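Local structure of EDTA monooxygenase (EDTA-degrading bacterium BNC1, 5DQP) at residues 186-190 against 191-195; 327-331 against 332-336; 392-395 against 396-400. The protein degrades EDTA as a monooxygenase of the NtaA/SnaA/DszA family, probably using reduced FMN supplied by a partner flavin reductase. One frame throughout, in Å; residues are numbered along the deposited sequence.

Contact 1. Residues 186-190 against 191-195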
loop_
_atom_site.group_PDB
_atom_site.type_symbol
_atom_site.label_atom_id
_atom_site.label_comp_id
_atom_site.label_asym_id
_atom_site.label_seq_id
_atom_site.Cartn_x
_atom_site.Cartn_y
_atom_site.Cartn_z
ATOM N N ASN A 186 -20.302 10.542 10.641
ATOM C CA ASN A 186 -21.112 9.941 11.701
ATOM C C ASN A 186 -21.991 8.841 11.135
ATOM O O ASN A 186 -23.202 8.816 11.321
ATOM C CB ASN A 186 -21.956 10.987 12.438
ATOM C CG ASN A 186 -21.104 12.039 13.138
ATOM O OD1 ASN A 186 -19.974 11.763 13.560
ATOM N ND2 ASN A 186 -21.634 13.248 13.260
ATOM N N HIS A 187 -21.355 7.920 10.420
ATOM C CA HIS A 187 -22.068 6.789 9.855
ATOM C C HIS A 187 -22.292 5.730 10.923
ATOM O O HIS A 187 -21.392 5.408 11.710
ATOM C CB HIS A 187 -21.288 6.184 8.685
ATOM C CG HIS A 187 -21.877 4.903 8.195
ATOM N ND1 HIS A 187 -22.889 4.864 7.264
ATOM C CD2 HIS A 187 -21.652 3.620 8.564
ATOM C CE1 HIS A 187 -23.244 3.610 7.056
ATOM N NE2 HIS A 187 -22.509 2.834 7.829
ATOM N N GLU A 188 -23.506 5.192 10.958
ATOM C CA GLU A 188 -23.796 4.012 11.766
ATOM C C GLU A 188 -24.790 3.164 10.990
ATOM O O GLU A 188 -25.945 3.562 10.821
ATOM C CB GLU A 188 -24.346 4.376 13.145
ATOM C CG GLU A 188 -24.606 3.133 13.999
ATOM C CD GLU A 188 -24.581 3.402 15.501
ATOM O OE1 GLU A 188 -24.621 4.588 15.907
ATOM O OE2 GLU A 188 -24.521 2.414 16.274
ATOM N N GLY A 189 -24.340 2.013 10.503
ATOM C CA GLY A 189 -25.207 1.148 9.738
ATOM C C GLY A 189 -25.237 -0.266 10.282
ATOM O O GLY A 189 -24.774 -0.521 11.393
ATOM N N LYS A 190 -25.763 -1.207 9.507
ATOM C CA LYS A 190 -25.806 -2.576 9.992
ATOM C C LYS A 190 -24.406 -3.138 10.196
ATOM O O LYS A 190 -24.187 -3.943 11.105
ATOM C CB LYS A 190 -26.594 -3.476 9.029
ATOM C CG LYS A 190 -26.737 -4.914 9.559
ATOM C CD LYS A 190 -27.090 -5.949 8.483
ATOM C CE LYS A 190 -28.542 -5.883 8.060
ATOM N NZ LYS A 190 -29.073 -7.246 7.713
ATOM N N TYR A 191 -23.448 -2.752 9.355
ATOM C CA TYR A 191 -22.137 -3.380 9.399
ATOM C C TYR A 191 -21.039 -2.492 9.949
ATOM O O TYR A 191 -20.052 -3.021 10.458
ATOM C CB TYR A 191 -21.717 -3.860 7.996
ATOM C CG TYR A 191 -22.538 -5.019 7.470
ATOM C CD1 TYR A 191 -22.208 -6.336 7.790
ATOM C CD2 TYR A 191 -23.642 -4.794 6.658
ATOM C CE1 TYR A 191 -22.960 -7.405 7.313
ATOM C CE2 TYR A 191 -24.391 -5.836 6.180
ATOM C CZ TYR A 191 -24.052 -7.140 6.510
ATOM O OH TYR A 191 -24.807 -8.167 6.018
ATOM N N PHE A 192 -21.156 -1.168 9.835
ATOM C CA PHE A 192 -20.033 -0.289 10.119
ATOM C C PHE A 192 -20.508 0.888 10.953
ATOM O O PHE A 192 -21.634 1.365 10.811
ATOM C CB PHE A 192 -19.357 0.215 8.827
ATOM C CG PHE A 192 -18.867 -0.895 7.936
ATOM C CD1 PHE A 192 -17.767 -1.669 8.304
ATOM C CD2 PHE A 192 -19.507 -1.178 6.737
ATOM C CE1 PHE A 192 -17.329 -2.706 7.497
ATOM C CE2 PHE A 192 -19.066 -2.230 5.911
ATOM C CZ PHE A 192 -17.986 -2.981 6.284
ATOM N N LYS A 193 -19.626 1.332 11.842
ATOM C CA LYS A 193 -19.777 2.562 12.605
ATOM C C LYS A 193 -18.483 3.342 12.419
ATOM O O LYS A 193 -17.416 2.872 12.820
ATOM C CB LYS A 193 -20.039 2.263 14.086
ATOM C CG LYS A 193 -20.441 3.473 14.893
ATOM C CD LYS A 193 -20.477 3.186 16.389
ATOM C CE LYS A 193 -20.803 4.454 17.184
ATOM N NZ LYS A 193 -20.708 4.234 18.661
ATOM N N VAL A 194 -18.567 4.515 11.792
ATOM C CA VAL A 194 -17.375 5.271 11.416
ATOM C C VAL A 194 -17.665 6.762 11.530
ATOM O O VAL A 194 -18.528 7.280 10.821
ATOM C CB VAL A 194 -16.936 4.930 9.981
ATOM C CG1 VAL A 194 -15.818 5.854 9.540
ATOM C CG2 VAL A 194 -16.555 3.435 9.844
ATOM N N ALA A 195 -16.933 7.474 12.394
ATOM C CA ALA A 195 -17.204 8.891 12.588
ATOM C C ALA A 195 -16.625 9.748 11.464
ATOM O O ALA A 195 -17.314 10.632 10.944
ATOM C CB ALA A 195 -16.667 9.355 13.946
#

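Contact 2. Residues 327-331 against 332-336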
loop_
_atom_site.group_PDB
_atom_site.type_symbol
_atom_site.label_atom_id
_atom_site.label_comp_id
_atom_site.label_asym_id
_atom_site.label_seq_id
_atom_site.Cartn_x
_atom_site.Cartn_y
_atom_site.Cartn_z
ATOM N N SER A 327 -25.364 -30.116 -15.202
ATOM C CA SER A 327 -23.987 -30.528 -15.366
ATOM C C SER A 327 -23.151 -29.896 -14.283
ATOM O O SER A 327 -23.545 -28.924 -13.743
ATOM C CB SER A 327 -23.484 -30.112 -16.756
ATOM O OG SER A 327 -22.154 -29.688 -16.781
ATOM N N ALA A 328 -21.967 -30.427 -14.026
ATOM C CA ALA A 328 -21.018 -29.781 -13.125
ATOM C C ALA A 328 -20.477 -28.463 -13.683
ATOM O O ALA A 328 -19.641 -27.829 -13.027
ATOM C CB ALA A 328 -19.851 -30.723 -12.815
ATOM N N THR A 329 -20.897 -28.049 -14.872
ATOM C CA THR A 329 -20.442 -26.777 -15.417
ATOM C C THR A 329 -21.653 -25.871 -15.592
ATOM O O THR A 329 -22.625 -26.258 -16.262
ATOM C CB THR A 329 -19.689 -26.959 -16.747
ATOM O OG1 THR A 329 -18.324 -27.302 -16.472
ATOM C CG2 THR A 329 -19.713 -25.685 -17.572
ATOM N N PRO A 330 -21.644 -24.670 -15.018
ATOM C CA PRO A 330 -22.843 -23.823 -15.043
ATOM C C PRO A 330 -23.378 -23.623 -16.459
ATOM O O PRO A 330 -22.628 -23.359 -17.402
ATOM C CB PRO A 330 -22.354 -22.505 -14.432
ATOM C CG PRO A 330 -21.102 -22.874 -13.671
ATOM C CD PRO A 330 -20.477 -23.983 -14.440
ATOM N N ILE A 331 -24.699 -23.742 -16.586
ATOM C CA ILE A 331 -25.378 -23.644 -17.875
ATOM C C ILE A 331 -25.004 -22.356 -18.598
ATOM O O ILE A 331 -24.870 -22.336 -19.827
ATOM C CB ILE A 331 -26.898 -23.740 -17.663
ATOM C CG1 ILE A 331 -27.629 -23.785 -19.004
ATOM C CG2 ILE A 331 -27.373 -22.571 -16.816
ATOM C CD1 ILE A 331 -27.206 -24.944 -19.866
ATOM N N GLY A 332 -24.852 -21.258 -17.855
ATOM C CA GLY A 332 -24.535 -19.984 -18.478
ATOM C C GLY A 332 -23.208 -19.988 -19.209
ATOM O O GLY A 332 -23.061 -19.324 -20.237
ATOM N N ILE A 333 -22.221 -20.719 -18.690
ATOM C CA ILE A 333 -20.962 -20.867 -19.413
ATOM C C ILE A 333 -21.200 -21.611 -20.722
ATOM O O ILE A 333 -20.760 -21.180 -21.795
ATOM C CB ILE A 333 -19.924 -21.599 -18.540
ATOM C CG1 ILE A 333 -19.829 -20.981 -17.135
ATOM C CG2 ILE A 333 -18.574 -21.706 -19.265
ATOM C CD1 ILE A 333 -19.996 -19.491 -17.086
ATOM N N LEU A 334 -21.907 -22.748 -20.647
ATOM C CA LEU A 334 -22.170 -23.560 -21.834
ATOM C C LEU A 334 -22.916 -22.750 -22.883
ATOM O O LEU A 334 -22.577 -22.780 -24.068
ATOM C CB LEU A 334 -22.968 -24.819 -21.454
ATOM C CG LEU A 334 -22.351 -25.728 -20.379
ATOM C CD1 LEU A 334 -23.291 -26.873 -19.982
ATOM C CD2 LEU A 334 -20.979 -26.276 -20.826
ATOM N N LYS A 335 -23.934 -22.009 -22.464
ATOM C CA LYS A 335 -24.686 -21.223 -23.431
ATOM C C LYS A 335 -23.819 -20.126 -24.047
ATOM O O LYS A 335 -23.971 -19.798 -25.232
ATOM C CB LYS A 335 -25.928 -20.634 -22.769
ATOM C CG LYS A 335 -26.916 -20.107 -23.778
ATOM C CD LYS A 335 -27.243 -21.186 -24.819
ATOM C CE LYS A 335 -27.594 -20.595 -26.189
ATOM N NZ LYS A 335 -26.456 -19.800 -26.724
ATOM N N SER A 336 -22.883 -19.579 -23.278
ATOM C CA SER A 336 -21.985 -18.573 -23.826
ATOM C C SER A 336 -21.115 -19.173 -24.917
ATOM O O SER A 336 -20.883 -18.553 -25.959
ATOM C CB SER A 336 -21.119 -17.984 -22.716
ATOM O OG SER A 336 -20.313 -16.956 -23.246
#

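Contact 3. Residues 392-395 against 396-400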
loop_
_atom_site.group_PDB
_atom_site.type_symbol
_atom_site.label_atom_id
_atom_site.label_comp_id
_atom_site.label_asym_id
_atom_site.label_seq_id
_atom_site.Cartn_x
_atom_site.Cartn_y
_atom_site.Cartn_z
ATOM N N LEU A 392 3.469 -8.504 -22.963
ATOM C CA LEU A 392 2.975 -7.139 -23.017
ATOM C C LEU A 392 3.851 -6.303 -23.932
ATOM O O LEU A 392 3.357 -5.410 -24.619
ATOM C CB LEU A 392 2.901 -6.536 -21.617
ATOM C CG LEU A 392 2.296 -5.149 -21.454
ATOM C CD1 LEU A 392 0.863 -5.179 -21.979
ATOM C CD2 LEU A 392 2.346 -4.801 -19.965
ATOM N N GLU A 393 5.149 -6.584 -23.960
ATOM C CA GLU A 393 6.039 -5.872 -24.875
ATOM C C GLU A 393 5.618 -6.098 -26.334
ATOM O O GLU A 393 5.565 -5.153 -27.137
ATOM C CB GLU A 393 7.481 -6.325 -24.603
ATOM C CG GLU A 393 8.595 -5.565 -25.326
ATOM C CD GLU A 393 9.997 -5.881 -24.760
ATOM O OE1 GLU A 393 10.115 -6.588 -23.719
ATOM O OE2 GLU A 393 10.991 -5.420 -25.371
ATOM N N ILE A 394 5.272 -7.338 -26.679
ATOM C CA ILE A 394 4.744 -7.640 -28.012
ATOM C C ILE A 394 3.459 -6.863 -28.272
ATOM O O ILE A 394 3.269 -6.290 -29.350
ATOM C CB ILE A 394 4.510 -9.156 -28.161
ATOM C CG1 ILE A 394 5.819 -9.922 -27.999
ATOM C CG2 ILE A 394 3.873 -9.493 -29.521
ATOM C CD1 ILE A 394 6.859 -9.571 -29.037
ATOM N N PHE A 395 2.512 -6.903 -27.326
ATOM C CA PHE A 395 1.270 -6.168 -27.529
ATOM C C PHE A 395 1.547 -4.677 -27.752
ATOM O O PHE A 395 1.072 -4.078 -28.725
ATOM C CB PHE A 395 0.325 -6.379 -26.344
ATOM C CG PHE A 395 -1.045 -5.832 -26.583
ATOM C CD1 PHE A 395 -1.313 -4.490 -26.365
ATOM C CD2 PHE A 395 -2.053 -6.647 -27.084
ATOM C CE1 PHE A 395 -2.563 -3.959 -26.611
ATOM C CE2 PHE A 395 -3.302 -6.141 -27.322
ATOM C CZ PHE A 395 -3.562 -4.782 -27.085
ATOM N N VAL A 396 2.361 -4.072 -26.888
ATOM C CA VAL A 396 2.637 -2.638 -27.003
ATOM C C VAL A 396 3.438 -2.314 -28.270
ATOM O O VAL A 396 3.258 -1.254 -28.885
ATOM C CB VAL A 396 3.371 -2.142 -25.741
ATOM C CG1 VAL A 396 4.084 -0.812 -26.034
ATOM C CG2 VAL A 396 2.411 -2.009 -24.554
ATOM N N ASP A 397 4.370 -3.184 -28.655
ATOM C CA ASP A 397 5.192 -2.900 -29.824
ATOM C C ASP A 397 4.442 -3.111 -31.131
ATOM O O ASP A 397 4.772 -2.478 -32.132
ATOM C CB ASP A 397 6.429 -3.803 -29.871
ATOM C CG ASP A 397 7.480 -3.454 -28.823
ATOM O OD1 ASP A 397 7.423 -2.335 -28.253
ATOM O OD2 ASP A 397 8.376 -4.318 -28.602
ATOM N N GLN A 398 3.484 -4.030 -31.172
ATOM C CA GLN A 398 2.932 -4.441 -32.457
ATOM C C GLN A 398 1.428 -4.267 -32.583
ATOM O O GLN A 398 0.951 -4.081 -33.691
ATOM C CB GLN A 398 3.316 -5.901 -32.743
ATOM C CG GLN A 398 4.855 -6.068 -32.693
ATOM C CD GLN A 398 5.337 -7.487 -32.915
ATOM O OE1 GLN A 398 4.855 -8.178 -33.809
ATOM N NE2 GLN A 398 6.318 -7.920 -32.115
ATOM N N VAL A 399 0.668 -4.314 -31.499
ATOM C CA VAL A 399 -0.774 -4.098 -31.611
ATOM C C VAL A 399 -1.123 -2.626 -31.430
ATOM O O VAL A 399 -1.813 -2.027 -32.256
ATOM C CB VAL A 399 -1.526 -4.985 -30.591
ATOM C CG1 VAL A 399 -3.039 -4.658 -30.601
ATOM C CG2 VAL A 399 -1.269 -6.482 -30.857
ATOM N N VAL A 400 -0.630 -2.015 -30.348
ATOM C CA VAL A 400 -0.918 -0.611 -30.086
ATOM C C VAL A 400 -0.644 0.290 -31.302
ATOM O O VAL A 400 -1.513 1.098 -31.645
ATOM C CB VAL A 400 -0.208 -0.159 -28.809
ATOM C CG1 VAL A 400 -0.133 1.365 -28.688
ATOM C CG2 VAL A 400 -0.942 -0.768 -27.593
HETATM O O HOH W 1 10.470 -3.765 -27.251
#

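Contact 1. Residues 186-190 against 191-195
H187 and V194 exchange two backbone hydrogen bonds as the antiparallel hydrogen-bonded pair of a small beta hairpin. H187 N meets V194 O at 2.9 Å, and V194 N returns to H187 O at 3.0 Å. Two further bonds extend the ladder. At the open end N186 N gives to A195 O (3.0 Å); toward the turn G189 N reaches F192 O at 2.8 Å, almost straight at the hydrogen (174°), and closes the loop through K190 and Y191. Two further turn amides are satisfied from outside: E152 of helix 143-161 takes Y191 N on OE2 and F192 N on OE1. OE1 also bonds H187 NE2, so a single carboxylate holds both turn and imidazole. Turning CG of H187 away from its own N (chi1 172°) sends the ring toward the turn and sets CD2 3.2 Å from F192 O. K190 CD lies against Y191 CE2. E148 receives a weak hydrogen bond from Y191 OH and a long, weak ion pair from K190 NZ; it is next to Y147, a predicted FMN ligand. V194 and A195 pack on N135 and A134 of the second subunit. E188 and K193, the non-hydrogen-bonded pair, run extended and side by side on the sheet face that H187 and V194 do not use; their E188 OE1 and K193 NZ atoms stay 4.8 Å apart.

Contact 2. Residues 327-331 against 332-336
T329 and L334 meet at the N-terminal end of helix 331-344, where P330 holds the N-cap position and an ST turn precedes it. L334 reaches back over the start of the helix. Its CB sits 3.5 Å from I331 O, on the first turn of the helix. CG, placed on the far side of CA-CB from the carbonyl carbon (chi1 -56°), leans back toward the start of the helix and comes 3.8 Å from P330 O. There the chain forks: CD2 meets T329 CG2 at 3.5 Å, methyl against methyl, while CD1 lies 3.8 Å from T329 O and 4.4 Å from I331 CD1. The T329 methyl can be there because CG2 is the branch pointing away from the backbone N. Outside the two segments, L323 also touches L334, the one buried residue among those in contact.

P330 O faces the first turn and takes weak hydrogen bonds from both I333 N and L334 N; the regular helical pattern begins with K335 N to I331 O at 2.8 Å, nearly straight (166°). The proline ring contributes no polar cap; it lies alongside I333, pointing the same way, with CB 4.0 Å from I333 CG1. I333 also adjoins a bound polyether, probably from the crystallisation liquor. One step before T329 the chain turns sharply, and this bend is fixed by T329 N, which donates to S327 OG at 2.8 Å.

Contact 3. Residues 392-395 against 396-400
The F395 ring carries V399 on one face: V399 CB stands 3.8 Å from the ring centroid and 9° off the normal, a CH-pi contact, and V399 CG1 covers CZ at 3.6 Å. V400 CG2 comes obliquely to CE1 (3.7 Å). With CG swung away from the backbone N (chi1 -171°), the ring runs along the helix to the valines of the next turn. The other flat pair, the E393 and D397 carboxylates, run alongside with planes 85° apart; one water donates to both E393 OE2 and D397 OD2, which is likely to ease the repulsion between these oxygens, 4.3 Å apart, while D397 OD1 forms a salt bridge with R47. The Q398 amide rests NE2 against I394 CD1. Along the backbone the helix widens into a pi-type turn: F395 O accepts from V399 N at 2.8 Å and from V400 N at 3.1 Å. Were F395 cut back to an alanine, the V399 and V400 methyls would probably lose their aromatic partner and a gap would open toward I271 and L369. F395 and V399 pack on I271 of strand 262-271, F395 also on L369 of helix 362-374, and E393 and V396 on I44 of helix 35-47.

How the contacts relate
From the N terminus the three contacts come in series; none nests in or crosses another, and each joins neighbouring turns or strands of one continuous run. Contact 1 closes a hairpin in the long excursion between barrel strands 120-125 and 210-213, and ties it to helix 143-161 and the second subunit. Contact 2 follows strand 262-271 and starts helix 331-344 at the end of a long loop, before strand 358-360. Contact 3 lies on helix 390-405, after strand 380-383, and binds this helix to the parallel barrel sheet and its surrounding helices. Contacts 1 and 3 sit on opposite sides of the chain's centre, their centres about 47 Å apart.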